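Side-chain contacts in putative periplasmic protein (PDB 4J32), which probably neutralises the peptidoglycan-cleaving type VI secretion effector Tae4 in the periplasm, as the immunity protein Tai4: residues K15-S20 / E52-I57; L67-S72 / C82-H87. One frame throughout, in Å; residues are numbered along the deposited sequence. Where two conformers were deposited one is given.

The two contacts differ in both depth and chemistry. The centre of contact 1 lies about 5 Å from that of the chain, and the contact joins helix 10-26 to helix 51-65 through rings and methyl groups. Contact 2, centred about 14 Å out, is also buried, but it ties the loop after helix 51-65 to helix 78-86 by a single polar meeting, and the second subunit supplies much of its surroundings. The contact centres stand about 18 Å apart, yet F85 bridges them: its CE2 lies 3.4 Å from A18 O of contact 1. Apolar chemistry serves the middle of the bundle, and polar chemistry the outer loop, though both contacts touch the second subunit.

Contact 1. Residues K15-S20 / E52-I57; sequences KNWALS and EIYHEI
W17 offers the face of its indole to Y54, which meets it with a ring edge and with its CB methylene. The tyrosine edge enters over the five-membered ring in an edge-to-face pair, centroids 4.7 Å apart and planes at 66°. Y54 CD1 leads, 3.5 Å from W17 CD2. Beyond it Y54 CB sits over the face of the six-membered ring, 3.9 Å from its centroid, a CH-pi contact. One residue therefore covers both halves of the same indole face. W17 can present that face because its CG swings anti to the backbone N (chi1 -165°), carrying the ring out toward helix 51-65.

I57, one turn after Y54, works at the indole rim instead: its CG2 lies near the ring plane, 3.7 Å from W17 CZ3. The same methyl packs on A18 CB at 3.6 Å. A18 CA and I57 CA stand 6.3 Å apart, the nearest pair between the segments, which the small alanine permits. The helix segments cross at -47° with their axes 10.4 Å apart.

F85 of helix 78-86 packs against both A18 and I57, while H21 stacks on W17. A broad indole suits this buried seam, since its face and rim each receive a different partner. The attraction is dispersion plus the weak electrostatics of C-H groups over a pi cloud, and cohesion depends on the fit of shapes.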
loop_
_atom_site.group_PDB
_atom_site.type_symbol
_atom_site.label_atom_id
_atom_site.label_comp_id
_atom_site.label_asym_id
_atom_site.label_seq_id
_atom_site.Cartn_x
_atom_site.Cartn_y
_atom_site.Cartn_z
ATOM N N LYS B 15 1.520 7.635 11.224
ATOM C CA LYS B 15 0.474 6.971 10.443
ATOM C C LYS B 15 1.025 6.517 9.076
ATOM O O LYS B 15 0.717 5.427 8.617
ATOM C CB LYS B 15 -0.729 7.901 10.278
ATOM C CG LYS B 15 -1.493 8.134 11.601
ATOM C CD LYS B 15 -2.382 9.374 11.539
ATOM C CE LYS B 15 -3.065 9.621 12.906
ATOM N NZ LYS B 15 -4.034 10.750 12.858
ATOM N N ASN B 16 1.887 7.327 8.472
ATOM C CA ASN B 16 2.507 6.952 7.183
ATOM C C ASN B 16 3.416 5.760 7.348
ATOM O O ASN B 16 3.426 4.852 6.497
ATOM C CB ASN B 16 3.283 8.121 6.558
ATOM C CG ASN B 16 2.394 9.267 6.092
ATOM O OD1 ASN B 16 1.168 9.175 6.060
ATOM N ND2 ASN B 16 3.029 10.378 5.733
ATOM N N TRP B 17 4.205 5.778 8.440
ATOM C CA TRP B 17 5.021 4.641 8.838
ATOM C C TRP B 17 4.165 3.396 9.029
ATOM O O TRP B 17 4.501 2.327 8.532
ATOM C CB TRP B 17 5.843 4.938 10.120
ATOM C CG TRP B 17 6.935 3.909 10.318
ATOM C CD1 TRP B 17 8.222 4.012 9.893
ATOM C CD2 TRP B 17 6.816 2.623 10.937
ATOM N NE1 TRP B 17 8.921 2.880 10.209
ATOM C CE2 TRP B 17 8.084 2.002 10.848
ATOM C CE3 TRP B 17 5.763 1.938 11.576
ATOM C CZ2 TRP B 17 8.344 0.718 11.374
ATOM C CZ3 TRP B 17 6.012 0.664 12.090
ATOM C CH2 TRP B 17 7.298 0.065 11.997
ATOM N N ALA B 18 3.074 3.527 9.779
ATOM C CA ALA B 18 2.208 2.378 10.038
ATOM C C ALA B 18 1.750 1.714 8.718
ATOM O O ALA B 18 1.831 0.474 8.556
ATOM C CB ALA B 18 0.995 2.825 10.888
ATOM N N LEU B 19 1.280 2.529 7.785
ATOM C CA LEU B 19 0.784 2.008 6.519
ATOM C C LEU B 19 1.889 1.309 5.700
ATOM O O LEU B 19 1.710 0.154 5.262
ATOM C CB LEU B 19 0.124 3.126 5.709
ATOM C CG LEU B 19 -0.340 2.755 4.292
ATOM C CD1 LEU B 19 -1.308 1.517 4.309
ATOM C CD2 LEU B 19 -1.011 3.995 3.674
ATOM N N SER B 20 3.022 1.992 5.513
ATOM C CA SER B 20 4.102 1.418 4.706
ATOM C C SER B 20 4.687 0.173 5.353
ATOM O O SER B 20 4.973 -0.799 4.644
ATOM C CB SER B 20 5.196 2.438 4.358
ATOM O OG SER B 20 5.549 3.207 5.484
ATOM N N GLU B 52 10.892 2.198 20.088
ATOM C CA GLU B 52 9.853 1.315 20.628
ATOM C C GLU B 52 8.450 1.707 20.159
ATOM O O GLU B 52 7.577 0.854 20.152
ATOM C CB GLU B 52 9.895 1.231 22.160
ATOM C CG GLU B 52 11.093 0.452 22.736
ATOM C CD GLU B 52 12.379 1.259 22.772
ATOM O OE1 GLU B 52 12.371 2.488 22.479
ATOM O OE2 GLU B 52 13.419 0.665 23.116
ATOM N N ILE B 53 8.206 2.967 19.792
ATOM C CA ILE B 53 6.849 3.269 19.281
ATOM C C ILE B 53 6.592 2.568 17.953
ATOM O O ILE B 53 5.489 2.106 17.690
ATOM C CB ILE B 53 6.493 4.780 19.245
ATOM C CG1 ILE B 53 4.951 4.938 19.361
ATOM C CG2 ILE B 53 7.113 5.485 18.021
ATOM C CD1 ILE B 53 4.476 6.412 19.495
ATOM N N TYR B 54 7.630 2.459 17.133
ATOM C CA TYR B 54 7.498 1.721 15.874
ATOM C C TYR B 54 7.347 0.209 16.114
ATOM O O TYR B 54 6.587 -0.459 15.396
ATOM C CB TYR B 54 8.700 2.015 14.964
ATOM C CG TYR B 54 8.913 3.491 14.757
ATOM C CD1 TYR B 54 8.274 4.165 13.706
ATOM C CD2 TYR B 54 9.770 4.214 15.602
ATOM C CE1 TYR B 54 8.470 5.533 13.493
ATOM C CE2 TYR B 54 9.971 5.602 15.407
ATOM C CZ TYR B 54 9.332 6.236 14.355
ATOM O OH TYR B 54 9.522 7.580 14.147
ATOM N N HIS B 55 8.058 -0.312 17.115
ATOM C CA HIS B 55 7.890 -1.707 17.539
ATOM C C HIS B 55 6.445 -1.965 17.983
ATOM O O HIS B 55 5.889 -3.035 17.708
ATOM C CB HIS B 55 8.827 -2.089 18.700
ATOM C CG HIS B 55 10.288 -1.978 18.391
ATOM N ND1 HIS B 55 11.256 -2.141 19.364
ATOM C CD2 HIS B 55 10.949 -1.690 17.242
ATOM C CE1 HIS B 55 12.450 -1.975 18.820
ATOM N NE2 HIS B 55 12.293 -1.691 17.539
ATOM N N GLU B 56 5.845 -1.001 18.688
ATOM C CA GLU B 56 4.449 -1.172 19.125
ATOM C C GLU B 56 3.456 -1.057 17.949
ATOM O O GLU B 56 2.466 -1.780 17.896
ATOM C CB GLU B 56 4.093 -0.151 20.209
ATOM C CG GLU B 56 2.786 -0.497 20.967
ATOM C CD GLU B 56 2.777 -1.845 21.689
ATOM O OE1 GLU B 56 3.835 -2.512 21.864
ATOM O OE2 GLU B 56 1.669 -2.242 22.137
ATOM N N ILE B 57 3.701 -0.125 17.037
ATOM C CA ILE B 57 2.919 -0.049 15.792
ATOM C C ILE B 57 2.967 -1.405 15.062
ATOM O O ILE B 57 1.935 -1.923 14.617
ATOM C CB ILE B 57 3.391 1.094 14.883
ATOM C CG1 ILE B 57 3.102 2.430 15.576
ATOM C CG2 ILE B 57 2.657 1.040 13.512
ATOM C CD1 ILE B 57 3.709 3.699 14.885
#

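Contact 2. Residues L67-S72 / C82-H87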
loop_
_atom_site.group_PDB
_atom_site.type_symbol
_atom_site.label_atom_id
_atom_site.label_comp_id
_atom_site.label_asym_id
_atom_site.label_seq_id
_atom_site.Cartn_x
_atom_site.Cartn_y
_atom_site.Cartn_z
ATOM N N LEU B 67 -4.334 -11.906 9.590
ATOM C CA LEU B 67 -5.739 -12.229 9.281
ATOM C C LEU B 67 -5.849 -12.992 7.964
ATOM O O LEU B 67 -5.002 -12.849 7.065
ATOM C CB LEU B 67 -6.596 -10.954 9.222
ATOM C CG LEU B 67 -6.775 -10.122 10.515
ATOM C CD1 LEU B 67 -7.542 -8.832 10.245
ATOM C CD2 LEU B 67 -7.452 -10.925 11.598
ATOM N N LYS B 68 -6.895 -13.804 7.845
ATOM C CA LYS B 68 -7.224 -14.404 6.549
ATOM C C LYS B 68 -8.496 -13.758 6.048
ATOM O O LYS B 68 -9.545 -13.887 6.684
ATOM C CB LYS B 68 -7.408 -15.924 6.659
ATOM C CG LYS B 68 -6.207 -16.653 7.286
ATOM C CD LYS B 68 -4.913 -16.474 6.481
ATOM C CE LYS B 68 -3.700 -16.708 7.376
ATOM N NZ LYS B 68 -2.572 -17.374 6.651
ATOM N N TYR B 69 -8.392 -13.063 4.914
ATOM C CA TYR B 69 -9.541 -12.425 4.283
ATOM C C TYR B 69 -9.958 -13.196 3.024
ATOM O O TYR B 69 -9.111 -13.623 2.242
ATOM C CB TYR B 69 -9.198 -10.981 3.885
ATOM C CG TYR B 69 -9.215 -9.951 4.997
ATOM C CD1 TYR B 69 -8.763 -8.633 4.751
ATOM C CD2 TYR B 69 -9.728 -10.252 6.273
ATOM C CE1 TYR B 69 -8.800 -7.653 5.753
ATOM C CE2 TYR B 69 -9.755 -9.271 7.288
ATOM C CZ TYR B 69 -9.304 -7.977 7.011
ATOM O OH TYR B 69 -9.358 -7.006 8.002
ATOM N N ASN B 70 -11.263 -13.330 2.837
ATOM C CA ASN B 70 -11.829 -14.100 1.724
ATOM C C ASN B 70 -12.870 -13.268 0.970
ATOM O O ASN B 70 -13.400 -12.295 1.505
ATOM C CB ASN B 70 -12.459 -15.383 2.272
ATOM C CG ASN B 70 -11.454 -16.249 3.023
ATOM O OD1 ASN B 70 -10.589 -16.880 2.399
ATOM N ND2 ASN B 70 -11.555 -16.282 4.369
ATOM N N GLY B 71 -13.128 -13.627 -0.281
ATOM C CA GLY B 71 -14.131 -12.938 -1.066
ATOM C C GLY B 71 -14.663 -13.808 -2.176
ATOM O O GLY B 71 -14.277 -14.974 -2.308
ATOM N N SER B 72 -15.568 -13.254 -2.974
ATOM C CA SER B 72 -16.176 -14.000 -4.094
ATOM C C SER B 72 -15.325 -13.925 -5.362
ATOM O O SER B 72 -15.723 -14.417 -6.429
ATOM C CB SER B 72 -17.580 -13.482 -4.382
ATOM O OG SER B 72 -17.522 -12.119 -4.759
ATOM N N CYS B 82 -4.049 -3.994 5.454
ATOM C CA CYS B 82 -3.332 -2.776 5.855
ATOM C C CYS B 82 -4.237 -1.550 5.834
ATOM O O CYS B 82 -4.078 -0.633 6.652
ATOM C CB CYS B 82 -2.106 -2.574 4.978
ATOM S SG CYS B 82 -0.923 -3.873 5.230
ATOM N N ILE B 83 -5.214 -1.544 4.927
ATOM C CA ILE B 83 -6.175 -0.432 4.909
ATOM C C ILE B 83 -7.061 -0.506 6.175
ATOM O O ILE B 83 -7.307 0.510 6.830
ATOM C CB ILE B 83 -6.999 -0.394 3.584
ATOM C CG1 ILE B 83 -6.067 0.054 2.429
ATOM C CG2 ILE B 83 -8.200 0.584 3.712
ATOM C CD1 ILE B 83 -6.612 -0.087 1.058
ATOM N N ASP B 84 -7.488 -1.708 6.539
ATOM C CA ASP B 84 -8.252 -1.857 7.781
ATOM C C ASP B 84 -7.365 -1.452 8.972
ATOM O O ASP B 84 -7.828 -0.798 9.928
ATOM C CB ASP B 84 -8.752 -3.301 7.946
ATOM C CG ASP B 84 -9.936 -3.630 7.023
ATOM O OD1 ASP B 84 -10.513 -2.698 6.390
ATOM O OD2 ASP B 84 -10.328 -4.824 6.983
ATOM N N PHE B 85 -6.117 -1.892 8.937
ATOM C CA PHE B 85 -5.168 -1.589 10.031
ATOM C C PHE B 85 -5.057 -0.086 10.282
ATOM O O PHE B 85 -5.084 0.347 11.432
ATOM C CB PHE B 85 -3.790 -2.160 9.687
ATOM C CG PHE B 85 -2.656 -1.655 10.576
ATOM C CD1 PHE B 85 -2.756 -1.705 11.970
ATOM C CD2 PHE B 85 -1.463 -1.182 9.997
ATOM C CE1 PHE B 85 -1.680 -1.247 12.800
ATOM C CE2 PHE B 85 -0.382 -0.745 10.811
ATOM C CZ PHE B 85 -0.504 -0.772 12.199
ATOM N N ILE B 86 -4.946 0.719 9.221
ATOM C CA ILE B 86 -4.678 2.142 9.446
ATOM C C ILE B 86 -5.886 2.894 10.010
ATOM O O ILE B 86 -5.745 4.043 10.462
ATOM C CB ILE B 86 -4.025 2.846 8.234
ATOM C CG1 ILE B 86 -4.928 2.778 6.989
ATOM C CG2 ILE B 86 -2.657 2.232 7.971
ATOM C CD1 ILE B 86 -4.565 3.798 5.893
ATOM N N HIS B 87 -7.045 2.225 10.046
ATOM C CA HIS B 87 -8.251 2.753 10.713
ATOM C C HIS B 87 -8.412 2.265 12.157
ATOM O O HIS B 87 -9.392 2.609 12.848
ATOM C CB HIS B 87 -9.501 2.396 9.904
ATOM C CG HIS B 87 -9.550 3.074 8.563
ATOM N ND1 HIS B 87 -8.930 2.555 7.451
ATOM C CD2 HIS B 87 -10.145 4.224 8.163
ATOM C CE1 HIS B 87 -9.127 3.364 6.421
ATOM N NE2 HIS B 87 -9.864 4.383 6.825
#
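D84 OD2 is gripped from two chains: Y69 OH approaches it to 2.6 Å in a hydrogen bond of weak geometry, and the backbone N of L4 of the second subunit also hydrogen-bonds to it. The other carboxylate oxygen, OD1, is hydrogen-bonded to the hydroxyl of Y8 of that subunit. Both oxygens of a buried acid are thus satisfied, and such donors would be expected to favour its charged form. The tyrosine and aspartate side chains approach from opposite directions, with ring and carboxylate planes 67° apart. Tyrosine suits the loop side: its long, rigid ring spans the distance to the helix and delivers a hydroxyl at the end. With CG beside the backbone N and anti to the carbonyl carbon (chi1 -79°), the ring points to D84.

Just beyond, H87 ND1 donates to I83 O at 2.7 Å, the acceptor close to the imidazole plane, which limits the ring's rotation.

The loop 67-72 runs between helices 51-65 and 78-86, and the Y69 side chain touches M80 and K81 of the latter. It also faces the putative cytoplasmic protein chain, whose S134 packs on Y69. On helix 78-86, C82 forms a disulfide with C22 of helix 10-26.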